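Local coordinates for hypothetical UPF0204 protein AF0625 (Archaeoglobus fulgidus, PDB 1YQE) that probably hydrolyses D-aminoacyl-tRNAs to free tRNA and D-amino acids with zinc as cofactor, limiting the toxicity of wrongly charged tRNA, at residues F89-S94 with Q115-Y120; G95-A100 with E224-E229; V192-T197 with E229-A234; T210-G215 with K273-D278; I243-K248 with K256-A261. One frame throughout, in Å; residues are numbered along the deposited sequence.

Interaction 1 (F89-S94 with Q115-Y120)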
# COMPACT_ATOMS: atom_id res chain seq x y z
N PHE A 89 -11.92 3.67 0.62
CA PHE A 89 -10.84 3.18 1.48
C PHE A 89 -9.83 2.73 0.42
O PHE A 89 -10.20 2.01 -0.50
CB PHE A 89 -11.29 1.94 2.27
CG PHE A 89 -12.29 2.24 3.35
CD1 PHE A 89 -11.94 3.02 4.44
CD2 PHE A 89 -13.57 1.70 3.28
CE1 PHE A 89 -12.86 3.26 5.47
CE2 PHE A 89 -14.50 1.94 4.31
CZ PHE A 89 -14.13 2.72 5.40
N THR A 90 -8.58 3.17 0.51
CA THR A 90 -7.62 2.74 -0.50
C THR A 90 -6.34 2.16 0.07
O THR A 90 -6.02 2.34 1.24
CB THR A 90 -7.23 3.89 -1.46
OG1 THR A 90 -6.40 4.83 -0.76
CG2 THR A 90 -8.48 4.62 -1.97
N VAL A 91 -5.63 1.45 -0.80
CA VAL A 91 -4.35 0.85 -0.47
C VAL A 91 -3.44 1.02 -1.68
O VAL A 91 -3.88 0.86 -2.83
CB VAL A 91 -4.47 -0.66 -0.16
CG1 VAL A 91 -3.09 -1.27 0.01
CG2 VAL A 91 -5.29 -0.86 1.11
N HIS A 92 -2.19 1.38 -1.43
CA HIS A 92 -1.21 1.53 -2.50
C HIS A 92 0.17 1.65 -1.89
O HIS A 92 0.33 1.92 -0.70
CB HIS A 92 -1.49 2.78 -3.34
CG HIS A 92 -0.96 4.05 -2.75
ND1 HIS A 92 -1.67 4.80 -1.82
CD2 HIS A 92 0.19 4.73 -2.96
CE1 HIS A 92 -0.97 5.87 -1.50
NE2 HIS A 92 0.16 5.85 -2.17
N VAL A 93 1.18 1.42 -2.72
CA VAL A 93 2.57 1.53 -2.29
C VAL A 93 3.12 2.74 -3.03
O VAL A 93 2.82 2.94 -4.21
CB VAL A 93 3.37 0.27 -2.64
CG1 VAL A 93 4.83 0.46 -2.27
CG2 VAL A 93 2.80 -0.93 -1.88
N SER A 94 3.91 3.55 -2.35
CA SER A 94 4.48 4.75 -2.96
C SER A 94 5.61 4.40 -3.92
O SER A 94 6.22 3.33 -3.85
CB SER A 94 4.96 5.70 -1.86
OG SER A 94 5.74 5.03 -0.88
N GLN A 115 2.01 -9.05 1.60
CA GLN A 115 1.25 -9.92 2.49
C GLN A 115 0.32 -9.13 3.40
O GLN A 115 -0.88 -9.42 3.49
CB GLN A 115 2.19 -10.79 3.33
CG GLN A 115 3.14 -11.65 2.50
CD GLN A 115 2.42 -12.55 1.50
OE1 GLN A 115 1.38 -13.14 1.81
NE2 GLN A 115 2.99 -12.67 0.30
N THR A 116 0.87 -8.12 4.08
CA THR A 116 0.08 -7.31 5.00
C THR A 116 -0.99 -6.53 4.25
O THR A 116 -2.12 -6.40 4.73
CB THR A 116 0.98 -6.35 5.79
OG1 THR A 116 1.91 -7.11 6.56
CG2 THR A 116 0.14 -5.48 6.72
N MET A 117 -0.65 -6.01 3.08
CA MET A 117 -1.63 -5.29 2.29
C MET A 117 -2.83 -6.22 2.04
O MET A 117 -3.98 -5.81 2.16
CB MET A 117 -1.03 -4.86 0.96
CG MET A 117 0.07 -3.84 1.08
SD MET A 117 1.01 -3.75 -0.45
CE MET A 117 -0.21 -2.98 -1.55
N LYS A 118 -2.53 -7.47 1.69
CA LYS A 118 -3.58 -8.46 1.41
C LYS A 118 -4.43 -8.76 2.64
O LYS A 118 -5.65 -8.75 2.58
CB LYS A 118 -2.96 -9.76 0.90
CG LYS A 118 -3.97 -10.87 0.57
CD LYS A 118 -4.85 -10.52 -0.64
CE LYS A 118 -5.69 -11.72 -1.09
NZ LYS A 118 -6.45 -11.44 -2.35
N ASN A 119 -3.77 -9.03 3.77
CA ASN A 119 -4.50 -9.34 4.99
C ASN A 119 -5.35 -8.16 5.43
O ASN A 119 -6.44 -8.33 5.98
CB ASN A 119 -3.51 -9.77 6.08
CG ASN A 119 -2.87 -11.12 5.77
OD1 ASN A 119 -3.55 -12.02 5.28
ND2 ASN A 119 -1.58 -11.26 6.04
N TYR A 120 -4.85 -6.95 5.18
CA TYR A 120 -5.60 -5.75 5.52
C TYR A 120 -6.87 -5.68 4.67
O TYR A 120 -7.96 -5.46 5.18
CB TYR A 120 -4.76 -4.51 5.25
CG TYR A 120 -5.57 -3.23 5.31
CD1 TYR A 120 -5.86 -2.62 6.53
CD2 TYR A 120 -6.07 -2.63 4.15
CE1 TYR A 120 -6.61 -1.45 6.60
CE2 TYR A 120 -6.83 -1.46 4.21
CZ TYR A 120 -7.10 -0.88 5.44
OH TYR A 120 -7.84 0.28 5.52
O HOH W 1 -7.82 1.90 3.65
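Val91 and Val93 meet Met117 and Tyr120 in a buried contact close to the centre of the chain, where helix 114-125 lies against strand 88-92 and Val93 just past the strand's end. No hydrogen bond joins the two segments directly; the direct contacts are all between apolar side chains and the Tyr120 ring. Val91 divides its two methyls between the helix residues. CG1, anti to the backbone N (chi1 173°), reaches Met117 CE at 3.7 Å, while CG2 comes obliquely to the Tyr120 ring, 3.5 Å from CE2. Met117 bends at its last torsion (chi3 70°), which brings its thioether end between the valines: Val93 CG2 lies 3.6 Å from Met117 SD and 3.7 Å from Met117 CE, the two side chains crossing at about a right angle. Strand 88-92 is an inner member of the mixed sheet, running parallel to strand 135-138 and antiparallel to strand 152-159, and Met117 also touches Met138 and Ala153 of these neighbours. Beyond the apolar patch, one water donates to Thr90 O at 3.0 Å and also approaches Tyr120 OH, unusually closely and in doubtful detail. The Tyr120 ring is further held edge-to-face by Tyr155 and packed on by Val173, Ala176 and Met177 of helix 167-182.

Interaction 2 (G95-A100 with E224-E229)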
# COMPACT_ATOMS: atom_id res chain seq x y z
N GLY A 95 5.88 5.32 -4.85
CA GLY A 95 6.91 5.13 -5.84
C GLY A 95 6.59 5.92 -7.09
O GLY A 95 5.42 6.22 -7.35
N ASN A 96 7.61 6.28 -7.86
CA ASN A 96 7.42 7.07 -9.08
C ASN A 96 7.98 6.40 -10.31
O ASN A 96 8.97 5.66 -10.24
CB ASN A 96 8.12 8.43 -8.97
CG ASN A 96 7.61 9.26 -7.83
OD1 ASN A 96 6.43 9.56 -7.75
ND2 ASN A 96 8.52 9.65 -6.93
N VAL A 97 7.35 6.65 -11.45
CA VAL A 97 7.88 6.13 -12.70
C VAL A 97 8.57 7.34 -13.35
O VAL A 97 9.61 7.79 -12.87
CB VAL A 97 6.78 5.58 -13.63
CG1 VAL A 97 7.42 5.02 -14.91
CG2 VAL A 97 6.00 4.47 -12.93
N GLY A 98 7.97 7.88 -14.41
CA GLY A 98 8.57 9.01 -15.11
C GLY A 98 8.53 10.40 -14.49
O GLY A 98 9.31 11.27 -14.90
N THR A 99 7.65 10.64 -13.53
CA THR A 99 7.57 11.96 -12.91
C THR A 99 7.43 11.87 -11.39
O THR A 99 6.79 10.96 -10.87
CB THR A 99 6.37 12.78 -13.45
OG1 THR A 99 5.14 12.24 -12.94
CG2 THR A 99 6.33 12.74 -14.97
N ALA A 100 8.03 12.83 -10.69
CA ALA A 100 7.96 12.89 -9.24
C ALA A 100 7.40 14.24 -8.80
O ALA A 100 8.09 15.02 -8.14
CB ALA A 100 9.34 12.66 -8.63
N GLU A 224 4.51 4.53 -21.47
CA GLU A 224 5.58 5.12 -22.27
C GLU A 224 6.89 5.33 -21.52
O GLU A 224 7.95 5.45 -22.14
CB GLU A 224 5.14 6.46 -22.85
CG GLU A 224 3.97 6.40 -23.81
CD GLU A 224 2.67 5.99 -23.14
OE1 GLU A 224 2.47 6.34 -21.95
OE2 GLU A 224 1.84 5.34 -23.80
N HIS A 225 6.83 5.39 -20.20
CA HIS A 225 8.02 5.61 -19.39
C HIS A 225 8.57 4.36 -18.73
O HIS A 225 9.63 4.39 -18.11
CB HIS A 225 7.73 6.67 -18.33
CG HIS A 225 7.55 8.05 -18.89
ND1 HIS A 225 8.60 8.78 -19.41
CD2 HIS A 225 6.45 8.83 -19.01
CE1 HIS A 225 8.15 9.95 -19.83
NE2 HIS A 225 6.85 10.00 -19.60
N LEU A 226 7.85 3.25 -18.85
CA LEU A 226 8.29 1.99 -18.27
C LEU A 226 9.36 1.36 -19.15
O LEU A 226 9.33 1.50 -20.37
CB LEU A 226 7.13 1.00 -18.15
CG LEU A 226 5.95 1.27 -17.23
CD1 LEU A 226 4.91 0.17 -17.46
CD2 LEU A 226 6.40 1.28 -15.77
N THR A 227 10.31 0.67 -18.52
CA THR A 227 11.35 -0.04 -19.25
C THR A 227 11.37 -1.46 -18.70
O THR A 227 10.85 -1.70 -17.61
CB THR A 227 12.74 0.59 -19.04
OG1 THR A 227 13.07 0.55 -17.64
CG2 THR A 227 12.76 2.03 -19.54
N ALA A 228 11.94 -2.39 -19.44
CA ALA A 228 12.01 -3.76 -18.97
C ALA A 228 12.80 -3.82 -17.66
O ALA A 228 12.43 -4.56 -16.75
CB ALA A 228 12.66 -4.65 -20.02
N GLU A 229 13.86 -3.03 -17.56
CA GLU A 229 14.69 -3.04 -16.36
C GLU A 229 13.96 -2.46 -15.15
O GLU A 229 14.15 -2.92 -14.02
CB GLU A 229 16.00 -2.28 -16.59
CG GLU A 229 16.94 -2.29 -15.39
CD GLU A 229 17.11 -3.68 -14.77
OE1 GLU A 229 17.50 -4.62 -15.49
OE2 GLU A 229 16.86 -3.82 -13.55
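The imidazole of His225 presents one face to the backbone of Gly98, whose CA sits 4.0 Å from His225 CG. With no side chain, Gly98 can come this near the ring: a CB built on its backbone would point at the imidazole and fall 2.7 Å from His225 CG, a clash. Val97, just before it, crosses His225 at a slant. It turns its CB toward the opposite segment, and CG1, trans to the backbone N (chi1 -179°), is the branch that lies 3.8 Å from His225 CB. The same methyl meets the end of Leu226, 4.0 Å from CD2, so that a single branch of Val97 is shared by two consecutive residues. The contact grades from a solvent-facing side, where His225 is exposed and its ND1 makes a weak hydrogen bond with Tyr107 OH, to a buried side, where Val97 and Leu226 both pack on Phe218 of strand 212-218. Leu226 also touches Ile257 of helix 252-265. The arrangement joins two loops: one leaves strand 88-92 of the mixed sheet, and the other leads into helix 228-238, where Thr227 occupies the N-cap position and its OG1 accepts from Phe230 N, a classical side-chain cap of a helix start.

Interaction 3 (V192-T197 with E229-A234)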
# COMPACT_ATOMS: atom_id res chain seq x y z
N VAL A 192 3.23 -8.13 -9.65
CA VAL A 192 3.39 -6.72 -9.93
C VAL A 192 2.33 -6.60 -11.03
O VAL A 192 2.24 -7.46 -11.89
CB VAL A 192 4.78 -6.39 -10.53
CG1 VAL A 192 4.72 -5.04 -11.22
CG2 VAL A 192 5.82 -6.34 -9.42
N GLY A 193 1.52 -5.55 -10.98
CA GLY A 193 0.49 -5.41 -11.99
C GLY A 193 0.84 -4.33 -13.00
O GLY A 193 1.45 -3.33 -12.65
N VAL A 194 0.44 -4.55 -14.24
CA VAL A 194 0.71 -3.60 -15.31
C VAL A 194 -0.56 -3.36 -16.12
O VAL A 194 -1.13 -4.29 -16.70
CB VAL A 194 1.82 -4.12 -16.26
CG1 VAL A 194 2.01 -3.16 -17.43
CG2 VAL A 194 3.14 -4.26 -15.49
N GLY A 195 -1.01 -2.12 -16.15
CA GLY A 195 -2.20 -1.77 -16.90
C GLY A 195 -3.33 -1.30 -16.02
O GLY A 195 -3.32 -1.52 -14.81
N GLY A 196 -4.31 -0.63 -16.63
CA GLY A 196 -5.46 -0.14 -15.89
C GLY A 196 -5.46 1.34 -15.58
O GLY A 196 -4.45 2.02 -15.75
N THR A 197 -6.60 1.84 -15.13
CA THR A 197 -6.73 3.24 -14.76
C THR A 197 -6.16 3.40 -13.35
O THR A 197 -5.82 2.40 -12.70
CB THR A 197 -8.21 3.68 -14.78
OG1 THR A 197 -9.01 2.71 -14.10
CG2 THR A 197 -8.69 3.82 -16.23
N GLU A 229 13.86 -3.03 -17.56
CA GLU A 229 14.69 -3.04 -16.36
C GLU A 229 13.96 -2.46 -15.15
O GLU A 229 14.15 -2.92 -14.02
CB GLU A 229 16.00 -2.28 -16.59
CG GLU A 229 16.94 -2.29 -15.39
CD GLU A 229 17.11 -3.68 -14.77
OE1 GLU A 229 17.50 -4.62 -15.49
OE2 GLU A 229 16.86 -3.82 -13.55
N PHE A 230 13.13 -1.44 -15.37
CA PHE A 230 12.38 -0.85 -14.27
C PHE A 230 11.40 -1.90 -13.75
O PHE A 230 11.22 -2.04 -12.54
CB PHE A 230 11.61 0.38 -14.74
CG PHE A 230 10.98 1.16 -13.61
CD1 PHE A 230 11.77 1.89 -12.73
CD2 PHE A 230 9.60 1.14 -13.43
CE1 PHE A 230 11.20 2.59 -11.68
CE2 PHE A 230 9.02 1.84 -12.37
CZ PHE A 230 9.81 2.57 -11.50
N LEU A 231 10.76 -2.63 -14.66
CA LEU A 231 9.81 -3.66 -14.25
C LEU A 231 10.51 -4.77 -13.46
O LEU A 231 9.94 -5.32 -12.53
CB LEU A 231 9.08 -4.25 -15.46
CG LEU A 231 8.01 -3.35 -16.08
CD1 LEU A 231 7.33 -4.09 -17.23
CD2 LEU A 231 6.98 -2.98 -15.01
N VAL A 232 11.74 -5.09 -13.85
CA VAL A 232 12.50 -6.12 -13.13
C VAL A 232 12.77 -5.65 -11.71
O VAL A 232 12.69 -6.43 -10.76
CB VAL A 232 13.84 -6.43 -13.83
CG1 VAL A 232 14.75 -7.22 -12.90
CG2 VAL A 232 13.59 -7.22 -15.11
N LYS A 233 13.09 -4.36 -11.57
CA LYS A 233 13.34 -3.78 -10.25
C LYS A 233 12.08 -3.87 -9.38
O LYS A 233 12.16 -4.15 -8.19
CB LYS A 233 13.75 -2.31 -10.37
CG LYS A 233 13.76 -1.59 -9.02
CD LYS A 233 13.62 -0.07 -9.15
CE LYS A 233 14.88 0.58 -9.70
NZ LYS A 233 14.81 2.07 -9.60
N ALA A 234 10.93 -3.60 -9.99
CA ALA A 234 9.66 -3.65 -9.27
C ALA A 234 9.37 -5.08 -8.80
O ALA A 234 8.98 -5.30 -7.65
CB ALA A 234 8.53 -3.15 -10.16
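The flat group met across this contact is a backbone carbonyl, that of Ala234, and Val192 CG2 comes up against it, 3.8 Å from both Ala234 C and Ala234 O. The oxygen itself accepts a hydrogen bond from Ser238 OG one turn further along the helix. The same Val192 methyl lies 4.3 Å from Ala234 CB, so it spans the small side chain and the main chain of one residue. Two positions along the strand, Val194 uses the equivalent branch: with CG1 trans to the backbone N (chi1 176°), CG2 falls beside that nitrogen and approaches Leu231 CD2 at 4.1 Å, the two side chains meeting at a slant. These are modest van der Waals contacts, and no hydrogen bond crosses. Strand 189-194 is an inner strand of the four-stranded parallel sheet, and helix 228-238 covers it within the crossover from strand 212-218 to strand 242-245, a beta-alpha-beta connection that passes over the intervening strand. The alternation of the strand turns Val192 and Val194 to the same helix-covered face. Phe218 touches Val192, Leu231 and Ala234 together, and Val258 of helix 252-265 reaches Val194 from the neighbouring helix. The Phe230 ring instead packs on Val97 and Leu109.

Interaction 4 (T210-G215 with K273-D278)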
# COMPACT_ATOMS: atom_id res chain seq x y z
N THR A 210 -9.28 -13.28 -4.84
CA THR A 210 -8.35 -14.34 -5.19
C THR A 210 -7.25 -14.56 -4.15
O THR A 210 -7.25 -13.92 -3.10
CB THR A 210 -7.69 -14.07 -6.56
OG1 THR A 210 -6.79 -12.96 -6.44
CG2 THR A 210 -8.74 -13.74 -7.62
N THR A 211 -6.33 -15.47 -4.44
CA THR A 211 -5.23 -15.78 -3.54
C THR A 211 -4.01 -14.94 -3.93
O THR A 211 -2.89 -15.22 -3.50
CB THR A 211 -4.85 -17.27 -3.61
OG1 THR A 211 -4.52 -17.61 -4.96
CG2 THR A 211 -6.03 -18.15 -3.14
N PHE A 212 -4.25 -13.92 -4.75
CA PHE A 212 -3.17 -13.05 -5.21
C PHE A 212 -3.16 -11.70 -4.53
O PHE A 212 -4.20 -11.13 -4.20
CB PHE A 212 -3.28 -12.81 -6.72
CG PHE A 212 -2.37 -13.67 -7.54
CD1 PHE A 212 -2.76 -14.95 -7.95
CD2 PHE A 212 -1.13 -13.19 -7.94
CE1 PHE A 212 -1.93 -15.73 -8.74
CE2 PHE A 212 -0.28 -13.97 -8.73
CZ PHE A 212 -0.69 -15.25 -9.13
N THR A 213 -1.96 -11.17 -4.34
CA THR A 213 -1.80 -9.85 -3.76
C THR A 213 -0.83 -9.15 -4.70
O THR A 213 -0.27 -9.79 -5.60
CB THR A 213 -1.20 -9.89 -2.34
OG1 THR A 213 -1.18 -8.56 -1.81
CG2 THR A 213 0.23 -10.45 -2.35
N PHE A 214 -0.64 -7.86 -4.50
CA PHE A 214 0.25 -7.07 -5.35
C PHE A 214 1.28 -6.33 -4.54
O PHE A 214 1.09 -6.06 -3.35
CB PHE A 214 -0.56 -6.04 -6.14
CG PHE A 214 -1.47 -6.64 -7.18
CD1 PHE A 214 -1.00 -6.88 -8.46
CD2 PHE A 214 -2.77 -6.99 -6.85
CE1 PHE A 214 -1.83 -7.47 -9.42
CE2 PHE A 214 -3.61 -7.58 -7.80
CZ PHE A 214 -3.14 -7.82 -9.09
N GLY A 215 2.39 -6.02 -5.20
CA GLY A 215 3.43 -5.23 -4.58
C GLY A 215 3.20 -3.87 -5.23
O GLY A 215 2.54 -3.00 -4.67
N LYS A 273 -7.94 -11.92 -16.24
CA LYS A 273 -9.13 -12.76 -16.31
C LYS A 273 -8.80 -14.18 -15.86
O LYS A 273 -9.60 -14.82 -15.18
CB LYS A 273 -9.69 -12.79 -17.74
CG LYS A 273 -10.92 -13.66 -17.90
CD LYS A 273 -11.44 -13.66 -19.33
CE LYS A 273 -12.68 -14.53 -19.44
NZ LYS A 273 -13.75 -14.07 -18.51
N LYS A 274 -7.62 -14.67 -16.23
CA LYS A 274 -7.21 -16.02 -15.85
C LYS A 274 -6.99 -16.09 -14.34
O LYS A 274 -7.34 -17.09 -13.70
CB LYS A 274 -5.93 -16.41 -16.59
CG LYS A 274 -5.45 -17.83 -16.31
CD LYS A 274 -4.37 -18.26 -17.30
CE LYS A 274 -3.88 -19.67 -17.02
NZ LYS A 274 -3.23 -19.79 -15.69
N VAL A 275 -6.41 -15.03 -13.77
CA VAL A 275 -6.17 -14.98 -12.33
C VAL A 275 -7.49 -15.01 -11.57
O VAL A 275 -7.65 -15.79 -10.62
CB VAL A 275 -5.40 -13.69 -11.93
CG1 VAL A 275 -5.29 -13.59 -10.41
CG2 VAL A 275 -4.02 -13.69 -12.57
N LYS A 276 -8.44 -14.18 -11.99
CA LYS A 276 -9.75 -14.12 -11.35
C LYS A 276 -10.49 -15.45 -11.42
O LYS A 276 -11.26 -15.79 -10.53
CB LYS A 276 -10.60 -13.03 -12.01
CG LYS A 276 -10.10 -11.62 -11.78
CD LYS A 276 -10.87 -10.60 -12.61
CE LYS A 276 -12.34 -10.54 -12.22
NZ LYS A 276 -13.09 -9.56 -13.05
N LYS A 277 -10.24 -16.20 -12.49
CA LYS A 277 -10.90 -17.49 -12.69
C LYS A 277 -10.24 -18.69 -12.02
O LYS A 277 -10.92 -19.50 -11.39
CB LYS A 277 -11.03 -17.76 -14.20
CG LYS A 277 -11.55 -19.14 -14.56
CD LYS A 277 -11.40 -19.40 -16.05
CE LYS A 277 -11.82 -20.82 -16.43
NZ LYS A 277 -13.25 -21.07 -16.15
N ASP A 278 -8.92 -18.80 -12.13
CA ASP A 278 -8.22 -19.95 -11.55
C ASP A 278 -7.68 -19.80 -10.13
O ASP A 278 -7.15 -20.75 -9.58
CB ASP A 278 -7.07 -20.38 -12.47
CG ASP A 278 -7.53 -20.71 -13.88
OD1 ASP A 278 -8.66 -21.22 -14.05
OD2 ASP A 278 -6.75 -20.48 -14.83
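Thr210, just after helix 201-209, and Phe212, at the start of strand 212-218, carry one side of this contact, and Val275 with the backbone of Lys276 carries the other. Thr210 CG2 rests on the main chain of helix 272-278, 3.8 Å from Val275 O and 3.9 Å from Lys276 CA. Beside it Val275 CG1 reaches the Phe212 ring obliquely at 3.8 Å from CD1, the two side chains crossing at about a right angle. What fixes the methyl of Thr210 is its hydroxyl: with chi1 at 70°, OG1 lies between the backbone N and carbonyl carbon and accepts from Phe212 N at 3.2 Å (N-H...O 156°), an ST turn at the start of the strand. OG1 also bonds to Ile206 O in the last turns of helix 201-209, so two partners grip one oxygen. A valine here would probably leave both Phe212 N and Ile206 O without this hydroxyl partner and free the turn between helix and strand to shift. Strand 212-218 is an edge strand of the parallel sheet, whose face here is covered by helices 201-209 and 272-278, with Ile244 touching both Phe212 and Val275. Further out, Tyr242 and Phe279 hold the Phe212 ring edge-to-face. Lys276 points its CB away from segment 210-215, and its NZ forms a salt bridge with Glu205 of helix 201-209.

Interaction 5 (I243-K248 with K256-A261)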
# COMPACT_ATOMS: atom_id res chain seq x y z
N ILE A 243 3.70 -11.40 -12.98
CA ILE A 243 3.36 -10.08 -13.48
C ILE A 243 1.95 -10.32 -14.03
O ILE A 243 1.75 -11.22 -14.84
CB ILE A 243 4.23 -9.60 -14.66
CG1 ILE A 243 5.68 -9.39 -14.21
CG2 ILE A 243 3.68 -8.26 -15.19
CD1 ILE A 243 6.62 -8.99 -15.32
N ILE A 244 0.98 -9.56 -13.55
CA ILE A 244 -0.38 -9.71 -14.04
C ILE A 244 -0.66 -8.51 -14.93
O ILE A 244 -0.34 -7.38 -14.58
CB ILE A 244 -1.41 -9.73 -12.89
CG1 ILE A 244 -1.23 -10.99 -12.06
CG2 ILE A 244 -2.82 -9.66 -13.44
CD1 ILE A 244 -2.02 -10.99 -10.77
N ILE A 245 -1.26 -8.75 -16.10
CA ILE A 245 -1.57 -7.66 -17.01
C ILE A 245 -3.07 -7.47 -17.15
O ILE A 245 -3.85 -8.43 -17.07
CB ILE A 245 -0.99 -7.90 -18.43
CG1 ILE A 245 -1.50 -9.24 -18.98
CG2 ILE A 245 0.54 -7.85 -18.39
CD1 ILE A 245 -1.12 -9.49 -20.42
N ASP A 246 -3.48 -6.22 -17.34
CA ASP A 246 -4.88 -5.90 -17.55
C ASP A 246 -4.96 -5.99 -19.07
O ASP A 246 -4.72 -5.02 -19.77
CB ASP A 246 -5.18 -4.47 -17.09
CG ASP A 246 -6.63 -4.08 -17.27
OD1 ASP A 246 -7.25 -4.52 -18.26
OD2 ASP A 246 -7.16 -3.31 -16.43
N GLU A 247 -5.28 -7.19 -19.56
CA GLU A 247 -5.34 -7.46 -20.99
C GLU A 247 -6.13 -6.48 -21.85
O GLU A 247 -5.94 -6.42 -23.06
CB GLU A 247 -5.84 -8.90 -21.25
CG GLU A 247 -7.22 -9.23 -20.70
CD GLU A 247 -7.19 -9.74 -19.28
OE1 GLU A 247 -6.83 -8.97 -18.36
OE2 GLU A 247 -7.53 -10.92 -19.07
N LYS A 248 -7.01 -5.70 -21.23
CA LYS A 248 -7.80 -4.74 -21.98
C LYS A 248 -7.15 -3.36 -21.95
O LYS A 248 -7.55 -2.45 -22.67
CB LYS A 248 -9.22 -4.66 -21.39
CG LYS A 248 -10.11 -3.63 -22.08
CD LYS A 248 -11.55 -3.69 -21.57
CE LYS A 248 -12.23 -5.00 -21.96
NZ LYS A 248 -13.68 -4.99 -21.61
N LYS A 256 5.50 -6.16 -24.67
CA LYS A 256 6.85 -6.56 -25.05
C LYS A 256 7.81 -6.39 -23.87
O LYS A 256 8.58 -7.30 -23.56
CB LYS A 256 7.34 -5.73 -26.24
CG LYS A 256 8.74 -6.11 -26.71
CD LYS A 256 9.20 -5.21 -27.85
CE LYS A 256 10.63 -5.53 -28.27
NZ LYS A 256 11.09 -4.63 -29.36
N ILE A 257 7.77 -5.23 -23.22
CA ILE A 257 8.66 -4.99 -22.10
C ILE A 257 8.25 -5.85 -20.91
O ILE A 257 9.09 -6.22 -20.10
CB ILE A 257 8.71 -3.51 -21.70
CG1 ILE A 257 7.36 -3.07 -21.12
CG2 ILE A 257 9.07 -2.66 -22.91
CD1 ILE A 257 7.35 -1.63 -20.66
N VAL A 258 6.96 -6.15 -20.80
CA VAL A 258 6.49 -7.00 -19.71
C VAL A 258 7.12 -8.38 -19.89
O VAL A 258 7.68 -8.94 -18.96
CB VAL A 258 4.94 -7.13 -19.72
CG1 VAL A 258 4.51 -8.39 -18.98
CG2 VAL A 258 4.33 -5.90 -19.06
N ASN A 259 7.02 -8.92 -21.10
CA ASN A 259 7.58 -10.23 -21.41
C ASN A 259 9.10 -10.23 -21.23
O ASN A 259 9.68 -11.21 -20.77
CB ASN A 259 7.22 -10.65 -22.84
CG ASN A 259 5.78 -11.12 -22.95
OD1 ASN A 259 5.28 -11.36 -24.05
ND2 ASN A 259 5.11 -11.25 -21.82
N GLU A 260 9.73 -9.11 -21.59
CA GLU A 260 11.17 -8.98 -21.43
C GLU A 260 11.50 -9.10 -19.94
O GLU A 260 12.37 -9.89 -19.55
CB GLU A 260 11.65 -7.62 -21.94
CG GLU A 260 11.56 -7.42 -23.45
CD GLU A 260 12.08 -6.07 -23.91
OE1 GLU A 260 11.46 -5.03 -23.58
OE2 GLU A 260 13.12 -6.03 -24.60
N ALA A 261 10.80 -8.33 -19.13
CA ALA A 261 10.99 -8.31 -17.68
C ALA A 261 10.72 -9.68 -17.06
O ALA A 261 11.46 -10.13 -16.19
CB ALA A 261 10.09 -7.25 -17.04
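Val258 is the meeting point of the tight part of this contact, its CG1 methyl set between two isoleucines of the strand. Ile243 CG2 lies 3.9 Å from Val258 CG1 and Ile245 CG2 lies 4.0 Å from that same atom, so the one branch fits between residues two apart on the strand. Ile243 slides past the valine in the opposite direction, whereas Ile245 meets it at a slant. With chi1 of -66° the ethyl arm of Ile243 sits trans to its carbonyl carbon and runs on to the helix backbone: CD1 is 3.8 Å from Val258 O and 4.2 Å from Ala261 CB. All four residues are buried, and Val235 and Leu231 of helix 228-238 touch Ile243 and Ala261 respectively. The rest is loose. Past Ile245 the chain leaves the sheet and draws away from the helix. Here Asp246 folds the chain locally, its OD1 accepting from Lys248 N at 3.2 Å through the anti lone pair (N-H...O 143°), an Asx turn. Glu247 turns its carboxylate to Ser272 OG and Lys273 N at the beginning of helix 272-278, while Lys248 is exposed, as are Lys256 and Asn259 on the helix. Over the packed part the axes of strand 243-245 and helix 256-261 approach to 10.1 Å and run nearly antiparallel, at 163°. This is the first half of a beta-alpha-beta unit, in which strand 242-245, helix 252-265 and the adjacent parallel strand 268-271 follow in order.

Interactions 3, 4 and 5 all pack helices on the parallel sheet. Interactions 3 and 5, centres 8 Å apart, are layered on one face and joined by a probable backbone hydrogen bond, Val194 N to Ile244 O at 3.0 Å; interaction 4 lies on the other, where Val275 CG2 meets Ile244 CD1 at 3.8 Å. Interaction 2 adjoins interaction 3 at the start of helix 228-238, with Asn96 O 3.4 Å from Phe230 CZ. Interaction 1 belongs to the mixed sheet but is tied to interaction 4 by Lys118 NZ, 2.7 Å from Thr210 O. The bound pyrophosphate is about 11 Å from the side chain of Val93, too far for contact, but pocket residue Glu156 is backbone-bonded to Thr90.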